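Local atomic coordinates of probable aminotransferase (Pseudomonas aeruginosa, PDB entry 5YKR), a protein that belongs to the class-III aminotransferase family of pyridoxal phosphate-dependent enzymes and assembles from two copies of one chain. Residues A[93-98]-A[343-348]; A[148-153]-A[255-260]. All blocks are in the same frame, centred on the assembly; numbering follows the deposited sequence.

Contact 1. Residues A[93-98]-A[343-348]; sequences QPAVAD and FAEVMT
Val346 of segment 343-348 sets its two methyls against Gln93 and Val96, and with Ala95 and Glu345 alongside they show how two helical segments can meet without a polar bond, through methyls, methylenes and one amide face. In the apolar group, CG2 of Val96 meets CG2 of Val346 at 3.7 Å, the two side chains crossing at about a right angle. Beside them, CB of Ala95 lies 3.9 Å from CB of Glu345; the glutamate bends at chi2 (-65°), which turns its carboxylate away and lends the contact its methylenes only. The second kind of meeting is between amide and methyl. With chi2 near -73° the chain of Gln93, the N-cap residue of helix 94-104, folds so that the flat of its amide faces Val346: NE2 is 3.8 Å from CG1, and OE1 4.0 Å from CG2. The amide nitrogen gives its hydrogen bond to Phe89 O, which restrains the rotation of the group. Val346 also touches Phe89, and Val96 packs back on Ala341 and Thr342 of helix 333-346. The chemistry implies a junction resting on shape, with water excluded from the buried Val96-Val346 pair while Ala95 and Glu345 form its open margin.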
ATOM      1  N   GLN A  93     -17.199 -10.297   8.777  1.00 10.96           N
ATOM      2  CA  GLN A  93     -18.561  -9.718   8.606  1.00 11.72           C
ATOM      3  C   GLN A  93     -19.209 -10.359   7.398  1.00 11.02           C
ATOM      4  O   GLN A  93     -18.649 -10.352   6.312  1.00 11.77           O
ATOM      5  CB  GLN A  93     -18.463  -8.197   8.411  1.00 13.02           C
ATOM      6  CG  GLN A  93     -18.550  -7.327   9.619  1.00 14.92           C
ATOM      7  CD  GLN A  93     -19.917  -7.222  10.230  1.00 14.98           C
ATOM      8  OE1 GLN A  93     -20.947  -7.755   9.706  1.00 19.51           O
ATOM      9  NE2 GLN A  93     -19.953  -6.513  11.381  1.00 16.96           N
ATOM     10  N   PRO A  94     -20.393 -10.985   7.563  1.00 12.35           N
ATOM     11  CA  PRO A  94     -20.900 -11.789   6.480  1.00 12.69           C
ATOM     12  C   PRO A  94     -21.149 -11.037   5.157  1.00 11.07           C
ATOM     13  O   PRO A  94     -20.829 -11.576   4.082  1.00 11.78           O
ATOM     14  CB  PRO A  94     -22.203 -12.365   7.030  1.00 13.58           C
ATOM     15  CG  PRO A  94     -22.063 -12.274   8.458  1.00 18.44           C
ATOM     16  CD  PRO A  94     -21.114 -11.207   8.821  1.00 12.98           C
ATOM     17  N   ALA A  95     -21.672  -9.802   5.222  1.00 11.20           N
ATOM     18  CA  ALA A  95     -21.924  -9.097   3.979  1.00 12.06           C
ATOM     19  C   ALA A  95     -20.616  -8.782   3.239  1.00 10.95           C
ATOM     20  O   ALA A  95     -20.563  -8.775   1.990  1.00 10.91           O
ATOM     21  CB  ALA A  95     -22.679  -7.812   4.227  1.00 12.30           C
ATOM     22  N   VAL A  96     -19.571  -8.487   4.011  1.00 10.22           N
ATOM     23  CA  VAL A  96     -18.320  -8.088   3.455  1.00 10.82           C
ATOM     24  C   VAL A  96     -17.582  -9.294   2.901  1.00  9.44           C
ATOM     25  O   VAL A  96     -17.100  -9.272   1.752  1.00 10.28           O
ATOM     26  CB  VAL A  96     -17.461  -7.296   4.459  1.00 11.15           C
ATOM     27  CG1 VAL A  96     -16.127  -6.864   3.854  1.00 12.07           C
ATOM     28  CG2 VAL A  96     -18.213  -6.079   4.997  1.00 11.61           C
ATOM     29  N   ALA A  97     -17.545 -10.376   3.657  1.00 11.06           N
ATOM     30  CA  ALA A  97     -16.959 -11.624   3.163  1.00 11.09           C
ATOM     31  C   ALA A  97     -17.662 -12.147   1.923  1.00 10.67           C
ATOM     32  O   ALA A  97     -16.999 -12.585   0.970  1.00 11.35           O
ATOM     33  CB  ALA A  97     -16.939 -12.684   4.236  1.00 13.23           C
ATOM     34  N   ASP A  98     -19.001 -12.053   1.902  1.00 11.27           N
ATOM     35  CA  ASP A  98     -19.767 -12.473   0.741  1.00 11.80           C
ATOM     36  C   ASP A  98     -19.453 -11.623  -0.487  1.00 10.84           C
ATOM     37  O   ASP A  98     -19.320 -12.146  -1.606  1.00 11.58           O
ATOM     38  CB  ASP A  98     -21.281 -12.455   0.999  1.00 12.33           C
ATOM     39  CG  ASP A  98     -21.762 -13.632   1.881  1.00 15.84           C
ATOM     40  OD1 ASP A  98     -20.989 -14.595   2.204  1.00 18.26           O
ATOM     41  OD2 ASP A  98     -22.945 -13.545   2.260  1.00 19.84           O
ATOM     42  N   PHE A 343     -19.925   0.058   3.769  1.00  9.56           N
ATOM     43  CA  PHE A 343     -20.698   1.254   3.961  1.00  9.61           C
ATOM     44  C   PHE A 343     -22.212   1.008   3.959  1.00 10.13           C
ATOM     45  O   PHE A 343     -22.955   1.643   4.718  1.00 12.84           O
ATOM     46  CB  PHE A 343     -20.340   2.312   2.935  1.00 10.12           C
ATOM     47  CG  PHE A 343     -18.905   2.799   3.026  1.00 10.93           C
ATOM     48  CD1 PHE A 343     -18.388   3.254   4.232  1.00 12.14           C
ATOM     49  CD2 PHE A 343     -18.099   2.864   1.911  1.00 11.18           C
ATOM     50  CE1 PHE A 343     -17.074   3.721   4.336  1.00 12.68           C
ATOM     51  CE2 PHE A 343     -16.796   3.362   1.984  1.00 12.85           C
ATOM     52  CZ  PHE A 343     -16.288   3.750   3.199  1.00 12.22           C
ATOM     53  N   ALA A 344     -22.658   0.069   3.141  1.00  9.89           N
ATOM     54  CA  ALA A 344     -24.137  -0.166   3.026  1.00 10.75           C
ATOM     55  C   ALA A 344     -24.676  -0.982   4.196  1.00 10.73           C
ATOM     56  O   ALA A 344     -25.789  -0.746   4.654  1.00 13.24           O
ATOM     57  CB  ALA A 344     -24.446  -0.861   1.730  1.00 11.15           C
ATOM     58  N   GLU A 345     -23.896  -1.965   4.649  1.00 10.38           N
ATOM     59  CA  GLU A 345     -24.402  -2.983   5.560  1.00 10.99           C
ATOM     60  C   GLU A 345     -23.792  -3.007   6.938  1.00 11.56           C
ATOM     61  O   GLU A 345     -24.424  -3.549   7.856  1.00 15.06           O
ATOM     62  CB  GLU A 345     -24.273  -4.379   4.934  1.00 11.12           C
ATOM     63  CG  GLU A 345     -24.852  -4.500   3.545  1.00 12.41           C
ATOM     64  CD  GLU A 345     -26.351  -4.322   3.470  1.00 13.85           C
ATOM     65  OE1 GLU A 345     -27.054  -4.576   4.485  1.00 15.22           O
ATOM     66  OE2 GLU A 345     -26.807  -3.923   2.400  1.00 16.57           O
ATOM     67  N   VAL A 346     -22.607  -2.416   7.122  1.00  9.87           N
ATOM     68  CA  VAL A 346     -21.870  -2.586   8.372  1.00 11.24           C
ATOM     69  C   VAL A 346     -21.776  -1.303   9.204  1.00 11.16           C
ATOM     70  O   VAL A 346     -22.046  -1.309  10.376  1.00 12.11           O
ATOM     71  CB  VAL A 346     -20.466  -3.168   8.087  1.00 12.76           C
ATOM     72  CG1 VAL A 346     -19.649  -3.310   9.350  1.00 14.27           C
ATOM     73  CG2 VAL A 346     -20.591  -4.518   7.401  1.00 13.15           C
ATOM     74  N   MET A 347     -21.336  -0.205   8.593  1.00 11.05           N
ATOM     75  CA  MET A 347     -21.067   1.067   9.281  1.00 11.52           C
ATOM     76  C   MET A 347     -22.338   1.881   9.404  1.00 12.33           C
ATOM     77  O   MET A 347     -22.462   2.971   8.838  1.00 14.50           O
ATOM     78  CB  MET A 347     -19.993   1.831   8.501  1.00 12.33           C
ATOM     79  CG  MET A 347     -18.665   1.177   8.566  1.00 12.79           C
ATOM     80  SD  MET A 347     -17.357   2.026   7.704  1.00 12.82           S
ATOM     81  CE  MET A 347     -17.321   3.596   8.514  1.00 15.40           C
ATOM     82  N   THR A 348     -23.292   1.318  10.138  1.00 13.09           N
ATOM     83  CA  THR A 348     -24.612   1.892  10.294  1.00 13.35           C
ATOM     84  C   THR A 348     -24.787   2.552  11.660  1.00 12.54           C
ATOM     85  O   THR A 348     -24.036   2.327  12.592  1.00 13.20           O
ATOM     86  CB  THR A 348     -25.695   0.810  10.154  1.00 14.61           C
ATOM     87  OG1 THR A 348     -25.546  -0.117  11.246  1.00 15.15           O
ATOM     88  CG2 THR A 348     -25.560   0.125   8.821  1.00 17.28           C
TER

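Contact 2. Residues A[148-153]-A[255-260]; sequences RLCRML and ALIIDE
Cys150 turns SG anti to its carbonyl carbon (chi1 -70°), which sends the sulfur off helix 139-154 toward strand 255-259, where Ile257 answers with an extended chain (chi2 163°) that carries CD1 back toward the helix. The sulfur meets two apolar groups: CB of Ala255 lies 3.7 Å from SG, and CD1 of Ile257 stands more loosely at 4.4 Å from it. Ala255 and Ile257 can share one partner because alternate residues of a strand look to the same face, while Leu256 points the other way. All three touching residues are buried, so the thiol serves as a small apolar group lying against the sheet. Further along the strand, OD2 of Asp259 is hydrogen-bonded to His167 ND1 and Asn143 ND2, the latter on the same helix, and lies near N1 of the cofactor ring of modified residue LLP286, consistent with other fold-type I enzymes. Another part of the helix meets the second subunit, where Arg148 forms a salt bridge with Asp171 of that chain. Within the mixed sheet, strand 255-259 runs between strands 220-225 and 281-284; Cys150 reaches Ala222 on the first and Phe281 on the second, so this one side chain touches all three strands.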
ATOM      1  N   ARG A 148       1.622  15.285  -1.565  1.00  9.31           N
ATOM      2  CA  ARG A 148       2.174  15.606  -2.880  1.00  9.44           C
ATOM      3  C   ARG A 148       1.280  16.585  -3.635  1.00  9.54           C
ATOM      4  O   ARG A 148       1.769  17.574  -4.186  1.00  9.82           O
ATOM      5  CB  ARG A 148       2.356  14.301  -3.688  1.00  9.73           C
ATOM      6  CG  ARG A 148       2.664  14.522  -5.164  1.00 10.98           C
ATOM      7  CD  ARG A 148       2.860  13.221  -5.931  1.00 10.88           C
ATOM      8  NE  ARG A 148       4.128  12.592  -5.599  1.00 11.78           N
ATOM      9  CZ  ARG A 148       5.322  12.962  -6.040  1.00 12.05           C
ATOM     10  NH1 ARG A 148       5.425  13.858  -6.954  1.00 13.22           N
ATOM     11  NH2 ARG A 148       6.443  12.390  -5.538  1.00 13.79           N
ATOM     12  N   LEU A 149      -0.034  16.306  -3.669  1.00  9.65           N
ATOM     13  CA  LEU A 149      -0.923  17.161  -4.386  1.00  9.67           C
ATOM     14  C   LEU A 149      -0.981  18.561  -3.741  1.00  9.89           C
ATOM     15  O   LEU A 149      -1.120  19.561  -4.444  1.00  9.79           O
ATOM     16  CB  LEU A 149      -2.326  16.521  -4.436  1.00  9.82           C
ATOM     17  CG  LEU A 149      -2.417  15.295  -5.344  1.00  9.98           C
ATOM     18  CD1 LEU A 149      -3.722  14.557  -5.163  1.00 12.08           C
ATOM     19  CD2 LEU A 149      -2.231  15.639  -6.827  1.00 11.29           C
ATOM     20  N   CYS A 150      -0.905  18.635  -2.403  1.00  8.44           N
ATOM     21  CA  CYS A 150      -0.869  19.942  -1.725  1.00  8.60           C
ATOM     22  C   CYS A 150       0.382  20.727  -2.080  1.00  9.66           C
ATOM     23  O   CYS A 150       0.322  21.940  -2.254  1.00 10.07           O
ATOM     24  CB  CYS A 150      -1.026  19.792  -0.216  1.00  9.30           C
ATOM     25  SG  CYS A 150      -2.659  19.282   0.325  1.00  9.43           S
ATOM     26  N   ARG A 151       1.526  20.042  -2.152  1.00  9.89           N
ATOM     27  CA  ARG A 151       2.756  20.710  -2.625  1.00 10.40           C
ATOM     28  C   ARG A 151       2.596  21.217  -4.073  1.00  9.38           C
ATOM     29  O   ARG A 151       3.014  22.347  -4.404  1.00 11.40           O
ATOM     30  CB  ARG A 151       3.976  19.807  -2.487  1.00  9.98           C
ATOM     31  CG  ARG A 151       4.378  19.543  -1.059  1.00 10.55           C
ATOM     32  CD  ARG A 151       5.757  18.866  -1.005  1.00 12.25           C
ATOM     33  NE  ARG A 151       6.230  18.730   0.357  1.00 13.56           N
ATOM     34  CZ  ARG A 151       6.097  17.695   1.145  1.00 16.21           C
ATOM     35  NH1 ARG A 151       5.547  16.598   0.729  1.00 17.56           N
ATOM     36  NH2 ARG A 151       6.560  17.794   2.424  1.00 18.97           N
ATOM     37  N   MET A 152       1.975  20.394  -4.923  1.00  9.89           N
ATOM     38  CA  MET A 152       1.755  20.780  -6.317  1.00  9.91           C
ATOM     39  C   MET A 152       0.839  21.990  -6.441  1.00 10.58           C
ATOM     40  O   MET A 152       1.196  22.940  -7.165  1.00 11.82           O
ATOM     41  CB  MET A 152       1.159  19.634  -7.132  1.00 11.05           C
ATOM     42  CG  MET A 152       2.136  18.481  -7.383  1.00 10.89           C
ATOM     43  SD  MET A 152       1.310  16.998  -7.977  1.00 11.30           S
ATOM     44  CE  MET A 152       0.500  17.578  -9.445  1.00 13.76           C
ATOM     45  N   LEU A 153      -0.282  21.989  -5.707  1.00 10.84           N
ATOM     46  CA  LEU A 153      -1.261  23.068  -5.868  1.00 12.17           C
ATOM     47  C   LEU A 153      -0.813  24.349  -5.227  1.00 12.85           C
ATOM     48  O   LEU A 153      -1.173  25.445  -5.696  1.00 14.99           O
ATOM     49  CB  LEU A 153      -2.622  22.614  -5.409  1.00 12.49           C
ATOM     50  CG  LEU A 153      -2.903  22.524  -3.907  1.00 11.51           C
ATOM     51  CD1 LEU A 153      -3.373  23.874  -3.363  1.00 13.09           C
ATOM     52  CD2 LEU A 153      -3.951  21.483  -3.596  1.00 12.80           C
ATOM     53  N   ALA A 255      -3.921  23.933   3.401  1.00 11.96           N
ATOM     54  CA  ALA A 255      -4.844  22.794   3.423  1.00 11.77           C
ATOM     55  C   ALA A 255      -4.913  22.156   4.788  1.00 11.23           C
ATOM     56  O   ALA A 255      -3.870  21.898   5.391  1.00 12.45           O
ATOM     57  CB  ALA A 255      -4.445  21.772   2.372  1.00 13.81           C
ATOM     58  N   LEU A 256      -6.122  21.808   5.223  1.00 10.47           N
ATOM     59  CA  LEU A 256      -6.335  21.108   6.479  1.00 10.58           C
ATOM     60  C   LEU A 256      -6.727  19.658   6.133  1.00  9.39           C
ATOM     61  O   LEU A 256      -7.818  19.417   5.559  1.00 10.15           O
ATOM     62  CB  LEU A 256      -7.459  21.767   7.294  1.00 11.90           C
ATOM     63  CG  LEU A 256      -7.822  21.093   8.601  1.00 12.10           C
ATOM     64  CD1 LEU A 256      -6.629  20.962   9.505  1.00 12.76           C
ATOM     65  CD2 LEU A 256      -8.994  21.848   9.256  1.00 13.71           C
ATOM     66  N   ILE A 257      -5.832  18.727   6.468  1.00  9.12           N
ATOM     67  CA  ILE A 257      -6.045  17.305   6.194  1.00  9.08           C
ATOM     68  C   ILE A 257      -6.369  16.616   7.510  1.00  9.35           C
ATOM     69  O   ILE A 257      -5.540  16.606   8.441  1.00  9.91           O
ATOM     70  CB  ILE A 257      -4.787  16.634   5.600  1.00  9.61           C
ATOM     71  CG1 ILE A 257      -4.222  17.421   4.410  1.00  9.24           C
ATOM     72  CG2 ILE A 257      -5.106  15.167   5.252  1.00  9.50           C
ATOM     73  CD1 ILE A 257      -2.808  17.014   4.087  1.00  9.74           C
ATOM     74  N   ILE A 258      -7.569  16.007   7.558  1.00  9.27           N
ATOM     75  CA  ILE A 258      -8.055  15.339   8.767  1.00  9.10           C
ATOM     76  C   ILE A 258      -8.009  13.829   8.507  1.00  8.62           C
ATOM     77  O   ILE A 258      -8.668  13.307   7.606  1.00  9.41           O
ATOM     78  CB  ILE A 258      -9.466  15.804   9.142  1.00 10.21           C
ATOM     79  CG1 ILE A 258      -9.476  17.328   9.409  1.00 13.68           C
ATOM     80  CG2 ILE A 258      -9.979  15.024  10.317  1.00 12.83           C
ATOM     81  CD1 ILE A 258      -8.660  17.776  10.551  1.00 16.82           C
ATOM     82  N   ASP A 259      -7.177  13.143   9.288  1.00  8.23           N
ATOM     83  CA  ASP A 259      -6.927  11.706   9.195  1.00  8.38           C
ATOM     84  C   ASP A 259      -7.755  10.988  10.263  1.00  8.95           C
ATOM     85  O   ASP A 259      -7.473  11.073  11.458  1.00  9.36           O
ATOM     86  CB  ASP A 259      -5.426  11.421   9.396  1.00  8.96           C
ATOM     87  CG  ASP A 259      -5.060   9.967   9.250  1.00  9.16           C
ATOM     88  OD1 ASP A 259      -5.937   9.085   9.134  1.00  9.78           O
ATOM     89  OD2 ASP A 259      -3.792   9.709   9.290  1.00  9.79           O
ATOM     90  N   GLU A 260      -8.787  10.262   9.785  1.00  9.48           N
ATOM     91  CA  GLU A 260      -9.788   9.620  10.619  1.00  8.71           C
ATOM     92  C   GLU A 260      -9.613   8.117  10.689  1.00  8.75           C
ATOM     93  O   GLU A 260     -10.521   7.369  11.084  1.00  9.87           O
ATOM     94  CB  GLU A 260     -11.200   9.963  10.146  1.00  9.38           C
ATOM     95  CG  GLU A 260     -11.474  11.461  10.345  1.00 10.68           C
ATOM     96  CD  GLU A 260     -12.643  11.725  11.298  1.00 10.65           C
ATOM     97  OE1 GLU A 260     -12.866  10.944  12.272  1.00 12.06           O
ATOM     98  OE2 GLU A 260     -13.331  12.770  11.121  1.00 12.43           O
TER

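From the N terminus, after two helices and three short strands, the chain reaches helix 94-104, whose start supplies one half of contact 1, and then passes through helix 139-154, the helical side of contact 2. About a hundred residues later strand 255-259 returns to that helix and closes the shorter loop. The wider one closes only when helix 333-346 comes back to residues 93-98, so contact 2 is wholly enclosed by contact 1 and the two do not cross. Their centres lie 30 Å apart, and their nearest atoms about 8 Å. One loop thus ties a helix to the central sheet, the other joins two helices, and both contacts reach the second subunit.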